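Local coordinates for colicin-M immunity protein (Escherichia coli, PDB 4AEQ) that protects cells harbouring the plasmid that encodes colicin M against colicin M, and whose YebF-like part, described here, forms a dimer, at residues 70-75 with 79-84. Sequence-based numbering, arbitrary orientation.
Sequences PFKAEG and KRMYYG
Phe71 lays one face of its ring over the CB of Tyr82, which sits 3.7 Å from the ring centroid in a CH-pi contact. Its CG stands between the backbone N and the carbonyl carbon (chi1 63°), a rotation that brings the ring across to the neighbouring strand. The two aromatic planes, only 17° from parallel, are slid so far apart that they barely overlap; their closest approach is Phe71 CE2 to Tyr82 CD1, 3.4 Å. Ala73 CB fills in at the edge of the Tyr82 ring, while Arg80 CG lies over one of its faces. Phe71 and Tyr82 form a hydrogen-bonded cross-strand pair of the antiparallel hairpin made by strands 66-74 and 79-87, the two inner strands of the YebF/Cmi sheet: Tyr82 N reaches Phe71 O at 2.9 Å, and Phe71 N returns a bond to Tyr82 O. Ala73 and Arg80 repeat the reciprocal pattern. Both rings meet Tyr28 of the second subunit edge-to-face, and Tyr82 OH is hydrogen-bonded to Asp38 OD2. On the other face of the sheet the methylenes of Lys79 run extended beside Glu74 CG; the salt bridge from Lys79 NZ to Glu74 OE1 is long, 3.8 Å, and Glu74 OE2 is hydrogen-bonded to Thr50 OG1.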
loop_
_atom_site.group_PDB
_atom_site.type_symbol
_atom_site.label_atom_id
_atom_site.label_comp_id
_atom_site.label_asym_id
_atom_site.label_seq_id
_atom_site.Cartn_x
_atom_site.Cartn_y
_atom_site.Cartn_z
ATOM N N PRO A 70 -5.292 -4.972 -14.457
ATOM C CA PRO A 70 -4.386 -6.116 -14.558
ATOM C C PRO A 70 -3.121 -5.736 -15.302
ATOM O O PRO A 70 -3.186 -4.960 -16.256
ATOM C CB PRO A 70 -5.198 -7.129 -15.362
ATOM C CG PRO A 70 -6.075 -6.292 -16.222
ATOM C CD PRO A 70 -6.413 -5.067 -15.408
ATOM N N PHE A 71 -1.986 -6.293 -14.901
ATOM C CA PHE A 71 -0.760 -6.065 -15.655
ATOM C C PHE A 71 0.251 -7.163 -15.374
ATOM O O PHE A 71 0.114 -7.903 -14.406
ATOM C CB PHE A 71 -0.167 -4.677 -15.361
ATOM C CG PHE A 71 0.251 -4.478 -13.927
ATOM C CD1 PHE A 71 -0.661 -4.048 -12.976
ATOM C CD2 PHE A 71 1.563 -4.691 -13.538
ATOM C CE1 PHE A 71 -0.278 -3.851 -11.662
ATOM C CE2 PHE A 71 1.952 -4.499 -12.225
ATOM C CZ PHE A 71 1.034 -4.079 -11.286
ATOM N N LYS A 72 1.249 -7.271 -16.237
ATOM C CA LYS A 72 2.351 -8.197 -16.042
ATOM C C LYS A 72 3.636 -7.400 -15.886
ATOM O O LYS A 72 3.854 -6.427 -16.598
ATOM C CB LYS A 72 2.466 -9.143 -17.236
ATOM C CG LYS A 72 1.346 -10.159 -17.327
ATOM C CD LYS A 72 1.331 -10.857 -18.677
ATOM C CE LYS A 72 0.865 -9.915 -19.776
ATOM N NZ LYS A 72 0.769 -10.593 -21.100
ATOM N N ALA A 73 4.476 -7.803 -14.940
ATOM C CA ALA A 73 5.778 -7.175 -14.757
ATOM C C ALA A 73 6.857 -8.173 -15.164
ATOM O O ALA A 73 6.803 -9.335 -14.767
ATOM C CB ALA A 73 5.960 -6.741 -13.310
ATOM N N GLU A 74 7.825 -7.717 -15.955
ATOM C CA GLU A 74 8.845 -8.594 -16.524
ATOM C C GLU A 74 10.247 -8.119 -16.177
ATOM O O GLU A 74 10.622 -6.989 -16.488
ATOM C CB GLU A 74 8.692 -8.668 -18.045
ATOM C CG GLU A 74 7.285 -8.993 -18.504
ATOM C CD GLU A 74 6.680 -7.905 -19.373
ATOM O OE1 GLU A 74 7.047 -7.822 -20.567
ATOM O OE2 GLU A 74 5.837 -7.136 -18.862
ATOM N N GLY A 75 10.993 -8.971 -15.480
ATOM C CA GLY A 75 12.403 -8.753 -15.228
ATOM C C GLY A 75 13.262 -9.709 -16.033
ATOM O O GLY A 75 12.747 -10.554 -16.766
ATOM N N LYS A 79 8.836 -13.158 -14.415
ATOM C CA LYS A 79 7.642 -12.428 -14.818
ATOM C C LYS A 79 6.536 -12.708 -13.807
ATOM O O LYS A 79 6.435 -13.818 -13.297
ATOM C CB LYS A 79 7.218 -12.901 -16.211
ATOM C CG LYS A 79 6.225 -12.013 -16.929
ATOM C CD LYS A 79 6.256 -12.303 -18.424
ATOM C CE LYS A 79 5.279 -11.426 -19.196
ATOM N NZ LYS A 79 5.617 -11.376 -20.648
ATOM N N ARG A 80 5.708 -11.711 -13.517
ATOM C CA ARG A 80 4.640 -11.888 -12.538
ATOM C C ARG A 80 3.369 -11.161 -12.953
ATOM O O ARG A 80 3.421 -10.035 -13.440
ATOM C CB ARG A 80 5.087 -11.385 -11.165
ATOM C CG ARG A 80 4.065 -11.584 -10.054
ATOM C CD ARG A 80 4.551 -12.616 -9.047
ATOM N NE ARG A 80 3.915 -12.467 -7.740
ATOM C CZ ARG A 80 2.944 -13.249 -7.282
ATOM N NH1 ARG A 80 2.486 -14.250 -8.024
ATOM N NH2 ARG A 80 2.431 -13.033 -6.079
ATOM N N MET A 81 2.232 -11.815 -12.747
ATOM C CA MET A 81 0.926 -11.216 -13.004
ATOM C C MET A 81 0.409 -10.497 -11.762
ATOM O O MET A 81 0.556 -10.992 -10.648
ATOM C CB MET A 81 -0.071 -12.301 -13.405
ATOM C CG MET A 81 -1.516 -11.839 -13.382
ATOM S SD MET A 81 -1.921 -10.947 -14.885
ATOM C CE MET A 81 -1.929 -12.305 -16.046
ATOM N N TYR A 82 -0.198 -9.330 -11.957
ATOM C CA TYR A 82 -0.798 -8.573 -10.861
ATOM C C TYR A 82 -2.177 -8.066 -11.238
ATOM O O TYR A 82 -2.455 -7.818 -12.418
ATOM C CB TYR A 82 0.035 -7.338 -10.536
ATOM C CG TYR A 82 1.445 -7.582 -10.079
ATOM C CD1 TYR A 82 2.489 -7.636 -10.992
ATOM C CD2 TYR A 82 1.743 -7.714 -8.730
ATOM C CE1 TYR A 82 3.788 -7.834 -10.576
ATOM C CE2 TYR A 82 3.042 -7.918 -8.306
ATOM C CZ TYR A 82 4.059 -7.975 -9.236
ATOM O OH TYR A 82 5.358 -8.172 -8.833
ATOM N N TYR A 83 -3.024 -7.885 -10.229
ATOM C CA TYR A 83 -4.216 -7.076 -10.391
ATOM C C TYR A 83 -4.096 -5.935 -9.399
ATOM O O TYR A 83 -4.216 -6.136 -8.192
ATOM C CB TYR A 83 -5.453 -7.905 -10.047
ATOM C CG TYR A 83 -5.560 -9.192 -10.833
ATOM C CD1 TYR A 83 -4.882 -10.337 -10.433
ATOM C CD2 TYR A 83 -6.333 -9.259 -11.982
ATOM C CE1 TYR A 83 -4.975 -11.512 -11.158
ATOM C CE2 TYR A 83 -6.435 -10.426 -12.709
ATOM C CZ TYR A 83 -5.755 -11.549 -12.294
ATOM O OH TYR A 83 -5.855 -12.714 -13.019
ATOM N N GLY A 84 -3.828 -4.737 -9.904
ATOM C CA GLY A 84 -3.975 -3.529 -9.112
ATOM C C GLY A 84 -5.432 -3.190 -8.958
ATOM O O GLY A 84 -6.117 -3.046 -9.953
#